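Local coordinates for protein-tyrosine-phosphatase PTP1 (Arabidopsis thaliana, PDB 6KRX) that dephosphorylates phosphotyrosine in proteins, acting on the MAP kinase MPK6 and modulating plant defence responses, at residues 73-78 / 97-102; 195-200 / 207-212; 202-207 / 228-233. All coordinates share one frame; numbering follows the deposited sequence.

Contacts 2 and 3 both reach one sheet, their centres 14 Å apart: both use strand 206-214 and share Leu207, and Arg208 NH1 lies 3.2 Å from Gln228 OE1, a probable hydrogen bond between them. Contact 1 sits across the chain's centre, 35 Å from contact 2 and 32 Å from contact 3, centre to centre, and touches neither. In contact 3 the Tyr229 side chain is about 7 Å from that of Arg271 and about 9 Å from that of the nucleophile Cys265; in contact 1 the Leu75 side chain is about 9 Å from that of Ile269, like Arg271 a probable substrate-binding residue. Contact 2 lies away from these sites.

Contact 1: 73-78 / 97-102; sequences SELLLN and VPFDKN
Leu75 meets Val97 and Phe99 with a single methyl group. Leu75 CD1 lies 3.8 Å from Val97 CG2 and 3.9 Å from Phe99 CE1; the leucine crosses the phenylalanine at about a right angle and approaches its ring obliquely. With CG anti to the backbone N (chi1 173°), Leu75 carries this branch off the helix toward the loop. The polar half centres on Asn78 O, which accepts from Asp100 N at 2.8 Å in a nearly straight bond (169° at the hydrogen) and also receives a water that accepts from Lys101 N. The same oxygen lies near the plane of the Phe99 ring, at its edge. Asn78 ND2 turns back to a lone pair of Glu74 O, 2.7 Å away, which fixes the amide against its own helical turn. Asp100 spends its carboxylate on Thr80 OG1 and Val81 N; were it an alanine, both donors would probably lose this acceptor, leaving chiefly the backbone bond between loop and turn. Segment 97-102 follows Lys-Asn-Arg-Tyr, a sequence that in classical phosphatases marks the phosphotyrosine recognition loop. The contact joins helix 72-76 and the turn after it to the approach to strand 103-105, with Pro98 and Asn102 packed on strand 120-123.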
loop_
_atom_site.group_PDB
_atom_site.type_symbol
_atom_site.label_atom_id
_atom_site.label_comp_id
_atom_site.label_asym_id
_atom_site.label_seq_id
_atom_site.Cartn_x
_atom_site.Cartn_y
_atom_site.Cartn_z
ATOM N N SER A 73 12.862 -18.894 -9.375
ATOM C CA SER A 73 12.170 -19.335 -10.617
ATOM C C SER A 73 10.651 -19.204 -10.426
ATOM O O SER A 73 9.954 -19.023 -11.421
ATOM C CB SER A 73 12.575 -20.747 -11.007
ATOM O OG SER A 73 12.241 -21.688 -9.998
ATOM N N GLU A 74 10.166 -19.314 -9.186
ATOM C CA GLU A 74 8.708 -19.137 -8.928
ATOM C C GLU A 74 8.322 -17.669 -9.149
ATOM O O GLU A 74 7.187 -17.429 -9.628
ATOM C CB GLU A 74 8.329 -19.614 -7.531
ATOM C CG GLU A 74 8.501 -21.109 -7.350
ATOM C CD GLU A 74 8.122 -21.603 -5.966
ATOM O OE1 GLU A 74 7.209 -22.435 -5.879
ATOM O OE2 GLU A 74 8.728 -21.153 -4.990
ATOM N N LEU A 75 9.207 -16.717 -8.821
ATOM C CA LEU A 75 8.950 -15.293 -9.175
ATOM C C LEU A 75 9.085 -15.115 -10.687
ATOM O O LEU A 75 8.136 -14.655 -11.330
ATOM C CB LEU A 75 9.950 -14.384 -8.455
ATOM C CG LEU A 75 9.908 -12.908 -8.855
ATOM C CD1 LEU A 75 8.551 -12.294 -8.571
ATOM C CD2 LEU A 75 11.007 -12.120 -8.157
ATOM N N LEU A 76 10.224 -15.542 -11.235
ATOM C CA LEU A 76 10.597 -15.148 -12.614
ATOM C C LEU A 76 9.668 -15.805 -13.635
ATOM O O LEU A 76 9.211 -15.086 -14.565
ATOM C CB LEU A 76 12.070 -15.509 -12.841
ATOM C CG LEU A 76 13.070 -14.679 -12.029
ATOM C CD1 LEU A 76 14.492 -15.121 -12.320
ATOM C CD2 LEU A 76 12.900 -13.193 -12.284
ATOM N N LEU A 77 9.353 -17.091 -13.465
ATOM C CA LEU A 77 8.543 -17.804 -14.485
ATOM C C LEU A 77 7.057 -17.436 -14.368
ATOM O O LEU A 77 6.300 -17.786 -15.298
ATOM C CB LEU A 77 8.766 -19.311 -14.324
ATOM C CG LEU A 77 10.196 -19.776 -14.609
ATOM C CD1 LEU A 77 10.312 -21.285 -14.438
ATOM C CD2 LEU A 77 10.637 -19.356 -16.008
ATOM N N ASN A 78 6.663 -16.695 -13.317
ATOM C CA ASN A 78 5.231 -16.336 -13.121
ATOM C C ASN A 78 5.047 -14.816 -13.243
ATOM O O ASN A 78 3.928 -14.319 -12.992
ATOM C CB ASN A 78 4.725 -16.912 -11.804
ATOM C CG ASN A 78 4.695 -18.424 -11.850
ATOM O OD1 ASN A 78 3.997 -18.991 -12.683
ATOM N ND2 ASN A 78 5.487 -19.079 -11.010
ATOM N N VAL A 97 8.797 -7.361 -8.985
ATOM C CA VAL A 97 7.879 -7.305 -10.156
ATOM C C VAL A 97 6.573 -7.961 -9.748
ATOM O O VAL A 97 6.572 -8.876 -8.925
ATOM C CB VAL A 97 8.516 -7.999 -11.378
ATOM C CG1 VAL A 97 9.665 -7.170 -11.942
ATOM C CG2 VAL A 97 8.987 -9.408 -11.065
ATOM N N PRO A 98 5.443 -7.567 -10.365
ATOM C CA PRO A 98 4.166 -8.229 -10.123
ATOM C C PRO A 98 4.057 -9.569 -10.865
ATOM O O PRO A 98 4.615 -9.724 -11.960
ATOM C CB PRO A 98 3.158 -7.227 -10.692
ATOM C CG PRO A 98 3.912 -6.603 -11.848
ATOM C CD PRO A 98 5.330 -6.470 -11.337
ATOM N N PHE A 99 3.359 -10.508 -10.237
ATOM C CA PHE A 99 2.915 -11.762 -10.893
ATOM C C PHE A 99 1.952 -11.450 -12.036
ATOM O O PHE A 99 1.118 -10.546 -11.933
ATOM C CB PHE A 99 2.213 -12.643 -9.867
ATOM C CG PHE A 99 3.073 -12.986 -8.685
ATOM C CD1 PHE A 99 4.316 -13.566 -8.873
ATOM C CD2 PHE A 99 2.644 -12.718 -7.390
ATOM C CE1 PHE A 99 5.109 -13.894 -7.787
ATOM C CE2 PHE A 99 3.433 -13.075 -6.308
ATOM C CZ PHE A 99 4.670 -13.633 -6.509
ATOM N N ASP A 100 2.025 -12.245 -13.109
ATOM C CA ASP A 100 1.045 -12.133 -14.220
ATOM C C ASP A 100 -0.410 -12.264 -13.724
ATOM O O ASP A 100 -1.291 -11.594 -14.291
ATOM C CB ASP A 100 1.366 -13.190 -15.287
ATOM C CG ASP A 100 2.714 -12.985 -15.960
ATOM O OD1 ASP A 100 3.146 -11.816 -16.100
ATOM O OD2 ASP A 100 3.332 -14.006 -16.350
ATOM N N LYS A 101 -0.671 -13.105 -12.719
ATOM C CA LYS A 101 -2.053 -13.473 -12.337
ATOM C C LYS A 101 -2.812 -12.287 -11.728
ATOM O O LYS A 101 -4.042 -12.339 -11.753
ATOM C CB LYS A 101 -2.021 -14.645 -11.347
ATOM C CG LYS A 101 -1.343 -14.325 -10.019
ATOM C CD LYS A 101 -1.215 -15.480 -9.055
ATOM C CE LYS A 101 -0.649 -15.053 -7.720
ATOM N NZ LYS A 101 -1.489 -14.001 -7.098
ATOM N N ASN A 102 -2.125 -11.270 -11.176
ATOM C CA ASN A 102 -2.888 -10.208 -10.461
ATOM C C ASN A 102 -2.257 -8.841 -10.709
ATOM O O ASN A 102 -2.570 -7.898 -9.944
ATOM C CB ASN A 102 -2.990 -10.469 -8.958
ATOM C CG ASN A 102 -1.647 -10.380 -8.275
ATOM O OD1 ASN A 102 -0.618 -10.690 -8.884
ATOM N ND2 ASN A 102 -1.641 -9.900 -7.038
HETATM O O HOH W 1 1.236 -15.214 -12.117
#

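Contact 2: 195-200 / 207-212; sequences TKWIKT and LRNLEV
Residues 195-200 and 207-212 pair as the two strands of a beta hairpin, antiparallel at 177° with their axes 4.7 Å apart at closest approach. The hairpin belongs to the phosphatase's mixed sheet, where strand 206-214 also pairs with strand 222-228. Lys199 and Leu207 form a hydrogen-bonded pair, joined by Lys199 N to Leu207 O at 2.8 Å and by Leu207 N to Lys199 O at 2.7 Å. Further on, the register slips by one residue: Lys196 N donates to Asn209 O, whereas Asn209 N donates to Trp197 O, and Thr195 faces Leu210. Two residues thus stand opposite one, a beta bulge, consistent with the helix-like backbone of Lys196.

Ile198 and Arg208 lie side by side on one face, along with Thr195 and Leu210; the aliphatic part of the arginine packs on both branches of the isoleucine at CG. The other face carries Trp197, Lys199, Leu207 and Asn209. Here the indole, its CG between the backbone N and the carbonyl carbon (chi1 50°), is sandwiched: Asn209 CB makes a CH-pi contact 3.5 Å from the centroid of the six-membered ring of Trp197, while Lys199 CE covers the opposite face. Beside the bulge, the bent chain of Lys196 crosses Glu211, bringing CE to 3.4 Å from OE1, though NZ stays beyond salt-bridge distance. Leu207 O is met by the indole edge, near the plane of the ring at CZ3. The Asn209 amide stands nearly upright on that ring, its plane 82° from it, and places ND2 3.2 Å from Trp197 NE1, two donors side by side without a bond between them.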
loop_
_atom_site.group_PDB
_atom_site.type_symbol
_atom_site.label_atom_id
_atom_site.label_comp_id
_atom_site.label_asym_id
_atom_site.label_seq_id
_atom_site.Cartn_x
_atom_site.Cartn_y
_atom_site.Cartn_z
ATOM N N THR A 195 -3.416 20.419 -7.672
ATOM C CA THR A 195 -3.460 20.343 -6.188
ATOM C C THR A 195 -4.424 21.419 -5.682
ATOM O O THR A 195 -4.104 22.605 -5.900
ATOM C CB THR A 195 -2.065 20.538 -5.585
ATOM O OG1 THR A 195 -1.196 19.527 -6.100
ATOM C CG2 THR A 195 -2.064 20.492 -4.073
ATOM N N LYS A 196 -5.539 21.017 -5.060
ATOM C CA LYS A 196 -6.537 21.960 -4.481
ATOM C C LYS A 196 -6.040 22.518 -3.145
ATOM O O LYS A 196 -6.292 23.704 -2.878
ATOM C CB LYS A 196 -7.897 21.272 -4.347
ATOM C CG LYS A 196 -8.603 21.036 -5.675
ATOM C CD LYS A 196 -9.049 22.327 -6.348
ATOM C CE LYS A 196 -9.145 22.227 -7.857
ATOM N NZ LYS A 196 -9.110 23.564 -8.497
ATOM N N TRP A 197 -5.359 21.703 -2.336
ATOM C CA TRP A 197 -4.761 22.211 -1.079
ATOM C C TRP A 197 -3.771 21.188 -0.530
ATOM O O TRP A 197 -3.832 20.010 -0.935
ATOM C CB TRP A 197 -5.809 22.569 -0.017
ATOM C CG TRP A 197 -6.876 21.565 0.311
ATOM C CD1 TRP A 197 -8.213 21.719 0.068
ATOM C CD2 TRP A 197 -6.754 20.352 1.074
ATOM N NE1 TRP A 197 -8.921 20.669 0.580
ATOM C CE2 TRP A 197 -8.055 19.808 1.194
ATOM C CE3 TRP A 197 -5.684 19.642 1.626
ATOM C CZ2 TRP A 197 -8.309 18.607 1.852
ATOM C CZ3 TRP A 197 -5.935 18.452 2.276
ATOM C CH2 TRP A 197 -7.229 17.940 2.377
ATOM N N ILE A 198 -2.904 21.665 0.355
ATOM C CA ILE A 198 -1.932 20.810 1.086
ATOM C C ILE A 198 -2.102 21.123 2.567
ATOM O O ILE A 198 -2.064 22.311 2.907
ATOM C CB ILE A 198 -0.496 21.080 0.623
ATOM C CG1 ILE A 198 -0.369 21.031 -0.903
ATOM C CG2 ILE A 198 0.468 20.130 1.326
ATOM C CD1 ILE A 198 0.952 21.554 -1.433
ATOM N N LYS A 199 -2.265 20.090 3.397
ATOM C CA LYS A 199 -2.342 20.275 4.872
ATOM C C LYS A 199 -1.348 19.299 5.496
ATOM O O LYS A 199 -1.103 18.260 4.885
ATOM C CB LYS A 199 -3.751 20.022 5.411
ATOM C CG LYS A 199 -4.859 20.882 4.817
ATOM C CD LYS A 199 -6.252 20.363 5.141
ATOM C CE LYS A 199 -7.334 21.413 4.996
ATOM N NZ LYS A 199 -8.673 20.862 5.319
ATOM N N THR A 200 -0.743 19.671 6.620
ATOM C CA THR A 200 0.134 18.728 7.356
ATOM C C THR A 200 -0.567 18.371 8.667
ATOM O O THR A 200 -1.549 19.049 9.015
ATOM C CB THR A 200 1.532 19.320 7.560
ATOM O OG1 THR A 200 1.380 20.470 8.393
ATOM C CG2 THR A 200 2.216 19.685 6.260
ATOM N N LEU A 207 -1.087 15.872 3.708
ATOM C CA LEU A 207 -2.358 15.533 3.017
ATOM C C LEU A 207 -2.494 16.442 1.802
ATOM O O LEU A 207 -2.461 17.658 1.991
ATOM C CB LEU A 207 -3.524 15.733 3.980
ATOM C CG LEU A 207 -3.338 15.093 5.356
ATOM C CD1 LEU A 207 -4.486 15.459 6.282
ATOM C CD2 LEU A 207 -3.204 13.589 5.232
ATOM N N ARG A 208 -2.602 15.867 0.607
ATOM C CA ARG A 208 -2.826 16.720 -0.595
ATOM C C ARG A 208 -4.167 16.341 -1.214
ATOM O O ARG A 208 -4.384 15.150 -1.460
ATOM C CB ARG A 208 -1.683 16.544 -1.598
ATOM C CG ARG A 208 -0.336 17.072 -1.129
ATOM C CD ARG A 208 0.759 16.617 -2.080
ATOM N NE ARG A 208 2.048 17.281 -1.889
ATOM C CZ ARG A 208 3.036 16.886 -1.079
ATOM N NH1 ARG A 208 2.938 15.805 -0.314
ATOM N NH2 ARG A 208 4.157 17.590 -1.049
ATOM N N ASN A 209 -5.032 17.334 -1.437
ATOM C CA ASN A 209 -6.309 17.130 -2.166
ATOM C C ASN A 209 -5.994 17.282 -3.655
ATOM O O ASN A 209 -5.723 18.411 -4.083
ATOM C CB ASN A 209 -7.373 18.086 -1.615
ATOM C CG ASN A 209 -8.717 18.012 -2.308
ATOM O OD1 ASN A 209 -8.869 17.323 -3.307
ATOM N ND2 ASN A 209 -9.698 18.742 -1.789
ATOM N N LEU A 210 -5.987 16.167 -4.393
ATOM C CA LEU A 210 -5.583 16.172 -5.823
ATOM C C LEU A 210 -6.810 15.981 -6.712
ATOM O O LEU A 210 -7.748 15.265 -6.319
ATOM C CB LEU A 210 -4.561 15.067 -6.099
ATOM C CG LEU A 210 -3.257 15.165 -5.316
ATOM C CD1 LEU A 210 -2.308 14.057 -5.737
ATOM C CD2 LEU A 210 -2.595 16.524 -5.517
ATOM N N GLU A 211 -6.777 16.638 -7.871
ATOM C CA GLU A 211 -7.800 16.426 -8.920
ATOM C C GLU A 211 -7.072 16.022 -10.195
ATOM O O GLU A 211 -6.090 16.670 -10.568
ATOM C CB GLU A 211 -8.665 17.673 -9.109
ATOM C CG GLU A 211 -9.617 17.872 -7.944
ATOM C CD GLU A 211 -10.620 18.999 -8.091
ATOM O OE1 GLU A 211 -10.713 19.577 -9.199
ATOM O OE2 GLU A 211 -11.301 19.296 -7.088
ATOM N N VAL A 212 -7.557 14.959 -10.814
ATOM C CA VAL A 212 -6.933 14.459 -12.060
ATOM C C VAL A 212 -8.052 14.373 -13.103
ATOM O O VAL A 212 -9.204 14.009 -12.752
ATOM C CB VAL A 212 -6.202 13.120 -11.822
ATOM C CG1 VAL A 212 -7.158 11.980 -11.511
ATOM C CG2 VAL A 212 -5.298 12.763 -12.980
#

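Contact 3: 202-207 / 228-233; sequences DTSLML and QYPEWP
Met206 and Gln228 anchor the firm part of this contact. They form an antiparallel hydrogen-bonded pair in which Met206 N reaches Gln228 O at 2.8 Å and Gln228 N reaches Met206 O at 2.9 Å, both nearly straight (172° and 174° at the hydrogen) and with the donor in the carbonyl plane. Gln228 O is approached again by Leu205, whose CA makes a bent C-H...O contact with it at 3.4 Å. Beside this bridge, Leu205 CD2 packs on the buried root of Tyr229, 3.7 Å from its CB, and comes obliquely to the ring. Tyr229 has CG anti to the backbone N (chi1 -180°), which swings the phenol alongside Leu205 and toward Ser204; one face of the ring lies under the backbone N atoms of Glu231 and Trp232, both offset toward its rim.

Gln228 runs extended beside Met206, while its NE2 donates to Thr164 O. Met206 is modelled in two conformers, so the approach of its sulphur to OE1 is doubtful evidence.

Toward solvent the contact is looser: Ser204 and Pro230 are partly exposed, Glu231 is exposed, and the hydrogen bonds between the segments stop at the Met206-Gln228 bridge. Ser204 O approaches Pro230 CD to 3.2 Å. Ser204, also in two conformers, places OG in one of them at the edge of the Tyr229 ring and 3.6 Å from Glu231 CG, so that detail carries little weight. Glu231 is held by a salt bridge to Arg165 instead.

Segment 228-233 ends on the Trp-Pro of the WPD loop, and Trp232 O accepts from Arg271 NH1 of the phosphate-binding loop. The contact joins the start of strand 206-214 to the exit of strand 222-228, with Tyr229 packed on Ala243 and Val244 of helix 242-251.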
loop_
_atom_site.group_PDB
_atom_site.type_symbol
_atom_site.label_atom_id
_atom_site.label_comp_id
_atom_site.label_asym_id
_atom_site.label_seq_id
_atom_site.Cartn_x
_atom_site.Cartn_y
_atom_site.Cartn_z
ATOM N N ASP A 202 0.070 16.946 12.971
ATOM C CA ASP A 202 1.047 16.934 14.088
ATOM C C ASP A 202 1.900 15.666 14.037
ATOM O O ASP A 202 2.999 15.674 14.618
ATOM C CB ASP A 202 0.319 17.020 15.426
ATOM C CG ASP A 202 -0.093 18.429 15.778
ATOM O OD1 ASP A 202 0.280 19.368 15.030
ATOM O OD2 ASP A 202 -0.790 18.566 16.784
ATOM N N THR A 203 1.446 14.647 13.304
ATOM C CA THR A 203 2.185 13.358 13.257
ATOM C C THR A 203 3.091 13.284 12.022
ATOM O O THR A 203 3.639 12.204 11.745
ATOM C CB THR A 203 1.188 12.198 13.329
ATOM O OG1 THR A 203 0.273 12.350 12.241
ATOM C CG2 THR A 203 0.433 12.172 14.641
ATOM N N SER A 204 3.234 14.398 11.297
ATOM C CA SER A 204 4.186 14.533 10.160
ATOM C C SER A 204 3.549 14.055 8.849
ATOM O O SER A 204 4.275 14.037 7.838
ATOM C CB SER A 204 5.485 13.804 10.412
ATOM O OG SER A 204 5.440 12.476 9.900
ATOM N N LEU A 205 2.257 13.714 8.840
ATOM C CA LEU A 205 1.627 13.334 7.542
ATOM C C LEU A 205 1.463 14.594 6.693
ATOM O O LEU A 205 1.224 15.690 7.253
ATOM C CB LEU A 205 0.267 12.668 7.739
ATOM C CG LEU A 205 0.274 11.390 8.569
ATOM C CD1 LEU A 205 -1.151 10.889 8.764
ATOM C CD2 LEU A 205 1.155 10.340 7.920
ATOM N N MET A 206 1.603 14.436 5.379
ATOM C CA MET A 206 1.213 15.521 4.447
ATOM C C MET A 206 -0.019 15.073 3.664
ATOM O O MET A 206 0.026 13.977 3.084
ATOM C CB MET A 206 2.355 15.844 3.490
ATOM C CG MET A 206 3.599 16.318 4.195
ATOM S SD MET A 206 4.839 16.802 2.982
ATOM C CE MET A 206 3.879 17.986 2.035
ATOM N N LEU A 207 -1.087 15.872 3.708
ATOM C CA LEU A 207 -2.358 15.533 3.017
ATOM C C LEU A 207 -2.494 16.442 1.802
ATOM O O LEU A 207 -2.461 17.658 1.991
ATOM C CB LEU A 207 -3.524 15.733 3.980
ATOM C CG LEU A 207 -3.338 15.093 5.356
ATOM C CD1 LEU A 207 -4.486 15.459 6.282
ATOM C CD2 LEU A 207 -3.204 13.589 5.232
ATOM N N GLN A 228 1.087 11.377 2.377
ATOM C CA GLN A 228 2.530 11.079 2.368
ATOM C C GLN A 228 3.026 11.053 3.813
ATOM O O GLN A 228 2.730 11.981 4.590
ATOM C CB GLN A 228 3.323 12.095 1.541
ATOM C CG GLN A 228 4.805 11.738 1.492
ATOM C CD GLN A 228 5.691 12.747 0.800
ATOM O OE1 GLN A 228 5.315 13.898 0.563
ATOM N NE2 GLN A 228 6.898 12.310 0.480
ATOM N N TYR A 229 3.763 9.997 4.147
ATOM C CA TYR A 229 4.415 9.862 5.467
ATOM C C TYR A 229 5.919 9.801 5.250
ATOM O O TYR A 229 6.417 8.819 4.722
ATOM C CB TYR A 229 3.934 8.595 6.156
ATOM C CG TYR A 229 4.531 8.358 7.508
ATOM C CD1 TYR A 229 4.807 9.392 8.385
ATOM C CD2 TYR A 229 4.745 7.065 7.944
ATOM C CE1 TYR A 229 5.331 9.150 9.644
ATOM C CE2 TYR A 229 5.251 6.807 9.201
ATOM C CZ TYR A 229 5.552 7.850 10.055
ATOM O OH TYR A 229 6.037 7.572 11.301
ATOM N N PRO A 230 6.648 10.909 5.514
ATOM C CA PRO A 230 8.077 10.995 5.212
ATOM C C PRO A 230 9.029 10.543 6.324
ATOM O O PRO A 230 10.236 10.689 6.146
ATOM C CB PRO A 230 8.253 12.503 4.991
ATOM C CG PRO A 230 7.298 13.107 5.988
ATOM C CD PRO A 230 6.098 12.182 5.999
ATOM N N GLU A 231 8.493 9.940 7.392
ATOM C CA GLU A 231 9.343 9.540 8.544
ATOM C C GLU A 231 9.319 8.022 8.729
ATOM O O GLU A 231 9.424 7.563 9.888
ATOM C CB GLU A 231 8.901 10.323 9.781
ATOM C CG GLU A 231 8.971 11.832 9.595
ATOM C CD GLU A 231 10.347 12.403 9.255
ATOM O OE1 GLU A 231 10.421 13.306 8.393
ATOM O OE2 GLU A 231 11.347 11.932 9.830
ATOM N N TRP A 232 9.202 7.270 7.634
ATOM C CA TRP A 232 9.318 5.786 7.677
ATOM C C TRP A 232 10.528 5.364 6.853
ATOM O O TRP A 232 10.470 5.312 5.627
ATOM C CB TRP A 232 8.053 5.110 7.151
ATOM C CG TRP A 232 7.959 3.645 7.464
ATOM C CD1 TRP A 232 8.969 2.778 7.778
ATOM C CD2 TRP A 232 6.753 2.872 7.492
ATOM N NE1 TRP A 232 8.469 1.525 8.005
ATOM C CE2 TRP A 232 7.113 1.549 7.830
ATOM C CE3 TRP A 232 5.407 3.157 7.253
ATOM C CZ2 TRP A 232 6.172 0.529 7.937
ATOM C CZ3 TRP A 232 4.482 2.146 7.358
ATOM C CH2 TRP A 232 4.859 0.852 7.712
ATOM N N PRO A 233 11.681 5.116 7.493
ATOM C CA PRO A 233 12.888 4.781 6.734
ATOM C C PRO A 233 12.812 3.454 5.956
ATOM O O PRO A 233 12.199 2.494 6.428
ATOM C CB PRO A 233 13.991 4.745 7.799
ATOM C CG PRO A 233 13.285 4.624 9.121
ATOM C CD PRO A 233 11.918 5.249 8.939
#